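Local atomic coordinates of sulfate transporter 4.1, chloroplastic (Arabidopsis thaliana, PDB entry 7LHV), a protein that cotransports protons and sulfate across the membrane as a secondary active symporter and may help regulate sulfate assimilation. Residues G505-T510 with Y523-I528; N570-E575 with I602-S607. All coordinates share one frame; numbering follows the deposited sequence.

Interaction 1 (G505-T510 with Y523-I528); sequences GRLPGT and YTYNGI
Gly505 and Arg506 pass beneath the ring of Tyr523, which makes one half of the contact between 505-510 and 523-528; Arg506 with Tyr525 makes the other. The aromatic part comes first. The CA of Gly505 makes a CH-pi contact with the Tyr523 ring, 4.2 Å from the centroid and only 15° off the ring normal. On the same face lies the backbone N of Arg506, 3.6 Å above the ring plane and offset toward the rim. The CB of Arg506 lies 3.6 Å from CD1 of Tyr523. Tyr523 has its CG anti to the backbone N (chi1 -157°), which brings a ring whose CB points away from 505-510 back over that segment.

The polar approaches are close but badly aligned. Arg506 N stands 3.0 Å from Tyr523 O, with an angle too poor for a hydrogen bond. The Arg506 side chain, bent at chi2, carries NH1 up to Tyr525 OH, not aligned as a hydrogen bond and with a closeness that is doubtful at this resolution; guanidinium and phenol planes lie 34° apart. The end of Leu507 comes up beside the same hydroxyl, CD1 4.3 Å from Tyr525 OH, a loose van der Waals contact.

Farther out, Tyr519 meets the Tyr523 ring, and Val639 of helix 635-643 packs against both Leu507 and Tyr525. After Tyr525 the chain makes a type II beta turn ending at Ile528, and Gly527 takes a positive phi there. The arrangement belongs to the loop connection between the antiparallel strands 501-504 and 527-533 of the STAS domain's sheet.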
loop_
_atom_site.group_PDB
_atom_site.type_symbol
_atom_site.label_atom_id
_atom_site.label_comp_id
_atom_site.label_asym_id
_atom_site.label_seq_id
_atom_site.Cartn_x
_atom_site.Cartn_y
_atom_site.Cartn_z
ATOM N N GLY A 505 -25.470 9.962 22.048
ATOM C CA GLY A 505 -26.769 10.210 22.629
ATOM C C GLY A 505 -26.714 11.305 23.668
ATOM O O GLY A 505 -26.626 12.487 23.324
ATOM N N ARG A 506 -26.756 10.929 24.942
ATOM C CA ARG A 506 -26.667 11.916 26.007
ATOM C C ARG A 506 -25.309 12.605 25.960
ATOM O O ARG A 506 -24.317 12.037 25.496
ATOM C CB ARG A 506 -26.894 11.253 27.366
ATOM C CG ARG A 506 -26.951 12.218 28.537
ATOM C CD ARG A 506 -27.961 13.328 28.299
ATOM N NE ARG A 506 -28.170 14.130 29.498
ATOM C CZ ARG A 506 -29.070 15.095 29.609
ATOM N NH1 ARG A 506 -29.869 15.414 28.605
ATOM N NH2 ARG A 506 -29.176 15.754 30.759
ATOM N N LEU A 507 -25.277 13.849 26.438
ATOM C CA LEU A 507 -24.111 14.705 26.230
ATOM C C LEU A 507 -22.823 14.093 26.766
ATOM O O LEU A 507 -21.852 13.992 25.998
ATOM C CB LEU A 507 -24.386 16.079 26.845
ATOM C CG LEU A 507 -25.559 16.784 26.183
ATOM C CD1 LEU A 507 -25.889 18.085 26.894
ATOM C CD2 LEU A 507 -25.225 17.008 24.737
ATOM N N PRO A 508 -22.734 13.634 28.054
ATOM C CA PRO A 508 -21.551 12.885 28.496
ATOM C C PRO A 508 -21.657 11.402 28.155
ATOM O O PRO A 508 -21.390 10.533 28.985
ATOM C CB PRO A 508 -21.544 13.128 30.008
ATOM C CG PRO A 508 -22.975 13.211 30.353
ATOM C CD PRO A 508 -23.680 13.829 29.170
ATOM N N GLY A 509 -22.055 11.113 26.917
ATOM C CA GLY A 509 -22.253 9.743 26.497
ATOM C C GLY A 509 -21.383 9.346 25.327
ATOM O O GLY A 509 -20.443 10.057 24.963
ATOM N N THR A 510 -21.705 8.212 24.720
ATOM C CA THR A 510 -20.902 7.639 23.653
ATOM C C THR A 510 -21.856 6.930 22.698
ATOM O O THR A 510 -23.062 7.194 22.708
ATOM C CB THR A 510 -19.807 6.724 24.233
ATOM O OG1 THR A 510 -19.064 6.115 23.169
ATOM C CG2 THR A 510 -20.412 5.648 25.116
ATOM N N TYR A 523 -32.066 11.276 26.521
ATOM C CA TYR A 523 -30.935 10.671 25.832
ATOM C C TYR A 523 -30.644 11.338 24.494
ATOM O O TYR A 523 -29.524 11.811 24.281
ATOM C CB TYR A 523 -31.181 9.170 25.654
ATOM C CG TYR A 523 -29.912 8.376 25.484
ATOM C CD1 TYR A 523 -28.937 8.375 26.468
ATOM C CD2 TYR A 523 -29.697 7.613 24.348
ATOM C CE1 TYR A 523 -27.776 7.647 26.321
ATOM C CE2 TYR A 523 -28.543 6.879 24.193
ATOM C CZ TYR A 523 -27.586 6.900 25.180
ATOM O OH TYR A 523 -26.433 6.170 25.026
ATOM N N THR A 524 -31.614 11.403 23.589
ATOM C CA THR A 524 -31.413 12.006 22.282
ATOM C C THR A 524 -32.411 13.135 22.076
ATOM O O THR A 524 -33.481 13.163 22.693
ATOM C CB THR A 524 -31.548 10.971 21.158
ATOM O OG1 THR A 524 -31.041 11.523 19.938
ATOM C CG2 THR A 524 -33.001 10.568 20.964
ATOM N N TYR A 525 -32.043 14.076 21.212
ATOM C CA TYR A 525 -32.853 15.252 20.938
ATOM C C TYR A 525 -33.348 15.222 19.499
ATOM O O TYR A 525 -32.599 14.880 18.581
ATOM C CB TYR A 525 -32.060 16.536 21.191
ATOM C CG TYR A 525 -31.506 16.642 22.590
ATOM C CD1 TYR A 525 -32.328 16.982 23.656
ATOM C CD2 TYR A 525 -30.163 16.405 22.850
ATOM C CE1 TYR A 525 -31.828 17.082 24.939
ATOM C CE2 TYR A 525 -29.655 16.503 24.129
ATOM C CZ TYR A 525 -30.493 16.842 25.170
ATOM O OH TYR A 525 -29.994 16.941 26.446
ATOM N N ASN A 526 -34.618 15.576 19.315
ATOM C CA ASN A 526 -35.189 15.635 17.977
ATOM C C ASN A 526 -34.629 16.833 17.224
ATOM O O ASN A 526 -34.656 17.962 17.723
ATOM C CB ASN A 526 -36.712 15.724 18.052
ATOM C CG ASN A 526 -37.361 14.387 18.331
ATOM O OD1 ASN A 526 -37.059 13.387 17.681
ATOM N ND2 ASN A 526 -38.263 14.361 19.305
ATOM N N GLY A 527 -34.122 16.586 16.022
ATOM C CA GLY A 527 -33.589 17.622 15.173
ATOM C C GLY A 527 -32.083 17.767 15.214
ATOM O O GLY A 527 -31.511 18.335 14.280
ATOM N N ILE A 528 -31.426 17.251 16.248
ATOM C CA ILE A 528 -29.988 17.405 16.429
ATOM C C ILE A 528 -29.335 16.037 16.322
ATOM O O ILE A 528 -29.816 15.066 16.917
ATOM C CB ILE A 528 -29.647 18.061 17.778
ATOM C CG1 ILE A 528 -30.304 19.434 17.886
ATOM C CG2 ILE A 528 -28.145 18.181 17.952
ATOM C CD1 ILE A 528 -30.034 20.122 19.194
#

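Interaction 2 (N570-E575 with I602-S607); sequences NFVILE and IQLAIS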
loop_
_atom_site.group_PDB
_atom_site.type_symbol
_atom_site.label_atom_id
_atom_site.label_comp_id
_atom_site.label_asym_id
_atom_site.label_seq_id
_atom_site.Cartn_x
_atom_site.Cartn_y
_atom_site.Cartn_z
ATOM N N ASN A 570 -31.799 19.600 11.709
ATOM C CA ASN A 570 -31.538 21.029 11.640
ATOM C C ASN A 570 -30.116 21.398 12.020
ATOM O O ASN A 570 -29.573 22.355 11.466
ATOM C CB ASN A 570 -32.503 21.791 12.559
ATOM C CG ASN A 570 -33.953 21.582 12.182
ATOM O OD1 ASN A 570 -34.430 22.116 11.184
ATOM N ND2 ASN A 570 -34.666 20.807 12.990
ATOM N N PHE A 571 -29.503 20.667 12.949
ATOM C CA PHE A 571 -28.137 20.918 13.381
ATOM C C PHE A 571 -27.356 19.614 13.369
ATOM O O PHE A 571 -27.885 18.564 13.740
ATOM C CB PHE A 571 -28.092 21.532 14.783
ATOM C CG PHE A 571 -29.050 22.670 14.981
ATOM C CD1 PHE A 571 -28.663 23.968 14.710
ATOM C CD2 PHE A 571 -30.333 22.443 15.445
ATOM C CE1 PHE A 571 -29.539 25.018 14.894
ATOM C CE2 PHE A 571 -31.212 23.488 15.629
ATOM C CZ PHE A 571 -30.814 24.777 15.354
ATOM N N VAL A 572 -26.100 19.687 12.937
ATOM C CA VAL A 572 -25.181 18.557 12.983
ATOM C C VAL A 572 -23.938 19.004 13.732
ATOM O O VAL A 572 -23.273 19.959 13.319
ATOM C CB VAL A 572 -24.811 18.048 11.581
ATOM C CG1 VAL A 572 -23.651 17.077 11.668
ATOM C CG2 VAL A 572 -26.007 17.382 10.931
ATOM N N ILE A 573 -23.620 18.314 14.822
ATOM C CA ILE A 573 -22.496 18.660 15.684
ATOM C C ILE A 573 -21.430 17.590 15.531
ATOM O O ILE A 573 -21.726 16.393 15.624
ATOM C CB ILE A 573 -22.931 18.789 17.153
ATOM C CG1 ILE A 573 -24.155 19.693 17.264
ATOM C CG2 ILE A 573 -21.792 19.331 17.995
ATOM C CD1 ILE A 573 -24.811 19.648 18.610
ATOM N N LEU A 574 -20.193 18.014 15.294
ATOM C CA LEU A 574 -19.062 17.104 15.171
ATOM C C LEU A 574 -18.243 17.142 16.452
ATOM O O LEU A 574 -17.780 18.206 16.872
ATOM C CB LEU A 574 -18.192 17.438 13.962
ATOM C CG LEU A 574 -18.711 16.999 12.596
ATOM C CD1 LEU A 574 -19.894 17.820 12.152
ATOM C CD2 LEU A 574 -17.593 17.073 11.576
ATOM N N GLU A 575 -18.072 15.974 17.063
ATOM C CA GLU A 575 -17.169 15.808 18.192
ATOM C C GLU A 575 -15.791 15.480 17.639
ATOM O O GLU A 575 -15.569 14.380 17.123
ATOM C CB GLU A 575 -17.660 14.697 19.110
ATOM C CG GLU A 575 -18.965 15.009 19.768
ATOM C CD GLU A 575 -18.846 16.159 20.725
ATOM O OE1 GLU A 575 -17.773 16.321 21.343
ATOM O OE2 GLU A 575 -19.818 16.924 20.829
ATOM N N ILE A 602 -29.059 23.166 6.973
ATOM C CA ILE A 602 -28.545 22.442 8.129
ATOM C C ILE A 602 -27.364 23.219 8.691
ATOM O O ILE A 602 -26.515 23.700 7.932
ATOM C CB ILE A 602 -28.131 21.002 7.768
ATOM C CG1 ILE A 602 -29.321 20.220 7.215
ATOM C CG2 ILE A 602 -27.560 20.287 8.973
ATOM C CD1 ILE A 602 -28.930 18.947 6.507
ATOM N N GLN A 603 -27.320 23.353 10.013
ATOM C CA GLN A 603 -26.249 24.076 10.685
ATOM C C GLN A 603 -25.129 23.116 11.061
ATOM O O GLN A 603 -25.383 22.043 11.615
ATOM C CB GLN A 603 -26.778 24.775 11.936
ATOM C CG GLN A 603 -25.747 25.611 12.660
ATOM C CD GLN A 603 -25.027 26.566 11.736
ATOM O OE1 GLN A 603 -25.635 27.458 11.149
ATOM N NE2 GLN A 603 -23.724 26.375 11.593
ATOM N N LEU A 604 -23.894 23.508 10.767
ATOM C CA LEU A 604 -22.720 22.726 11.126
ATOM C C LEU A 604 -22.030 23.368 12.320
ATOM O O LEU A 604 -21.807 24.582 12.335
ATOM C CB LEU A 604 -21.743 22.629 9.956
ATOM C CG LEU A 604 -20.591 21.657 10.199
ATOM C CD1 LEU A 604 -21.075 20.253 9.941
ATOM C CD2 LEU A 604 -19.382 21.985 9.345
ATOM N N ALA A 605 -21.689 22.551 13.312
ATOM C CA ALA A 605 -21.008 23.016 14.509
ATOM C C ALA A 605 -19.825 22.109 14.809
ATOM O O ALA A 605 -19.833 20.921 14.475
ATOM C CB ALA A 605 -21.955 23.056 15.714
ATOM N N ILE A 606 -18.802 22.683 15.432
ATOM C CA ILE A 606 -17.623 21.949 15.877
ATOM C C ILE A 606 -17.572 22.021 17.395
ATOM O O ILE A 606 -17.641 23.113 17.973
ATOM C CB ILE A 606 -16.335 22.505 15.250
ATOM C CG1 ILE A 606 -16.493 22.615 13.734
ATOM C CG2 ILE A 606 -15.155 21.627 15.601
ATOM C CD1 ILE A 606 -16.627 21.284 13.040
ATOM N N SER A 607 -17.458 20.862 18.041
ATOM C CA SER A 607 -17.651 20.757 19.483
ATOM C C SER A 607 -16.344 20.815 20.266
ATOM O O SER A 607 -16.164 21.703 21.103
ATOM C CB SER A 607 -18.406 19.466 19.809
ATOM O OG SER A 607 -18.581 19.319 21.207
#
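Strands 570-575 and 603-606 pair in parallel through Phe571-Gln603, Val572-Leu604, Ile573-Ala605 and Leu574-Ile606, the two strands of a beta-alpha-beta unit in the STAS domain, joined through helix 584-599. Five backbone hydrogen bonds hold them, from Gln603 N to Asn570 O (2.9 Å) through to Ser607 N to Leu574 O. In the middle, Val572 uses both its N, to Gln603 O (2.8 Å), and its O, to Ala605 N (3.0 Å).

On one face of the sheet, CD1 of Leu574 meets CD1 of Leu604 at 3.5 Å, and Val572 CG2 meets Ile602 CG2 at 3.8 Å. Helix 584-599 covers these groups, with Leu590 on Leu574 and Tyr594 and Tyr597 on Leu604. Phe571, Ile573 and Ala605 face the other way; CD1 of Phe571 rests on CB of Gln603, and Cys642 and Val639 of helix 635-643 pack on Phe571 and Ile573. The Gln603 amide donates through NE2 to Leu604 O, while OE1 takes a hydrogen bond from Lys598.

At the far end a chi1 of 179° swings OG of Ser607 away from its own N and toward the Glu575 carboxylate, which also touches Arg532. Replacing Glu575 by alanine would probably cost that hydroxyl its carboxylate partner, leaving it the weak bond to Arg634 O. Ser607 OG donates to Glu575 OE2 over 2.7 Å, on the syn side and 33° out of the carboxylate plane.

How the interactions relate
Both interactions reach the same mixed sheet, with centres about 13 Å apart, and strand 527-533 is the internal strand where they meet. Interaction 1 closes in the chain before interaction 2 opens; the end of 523-528, residues 527-528, enters the strand that lies next to 569-575. The seam is a probable hydrogen bond from Asn570 N to Gly527 O (2.9 Å), with Ile528 packed against both Phe571 and Ile573, its CG2 3.7 Å from Ile573 CD1. Helix 635-643 serves both, Val639 reaching Leu507, Tyr525 and Ile573. Neither includes residues of the lipid pockets, such as Leu197 and Trp199, which belong to the membrane part.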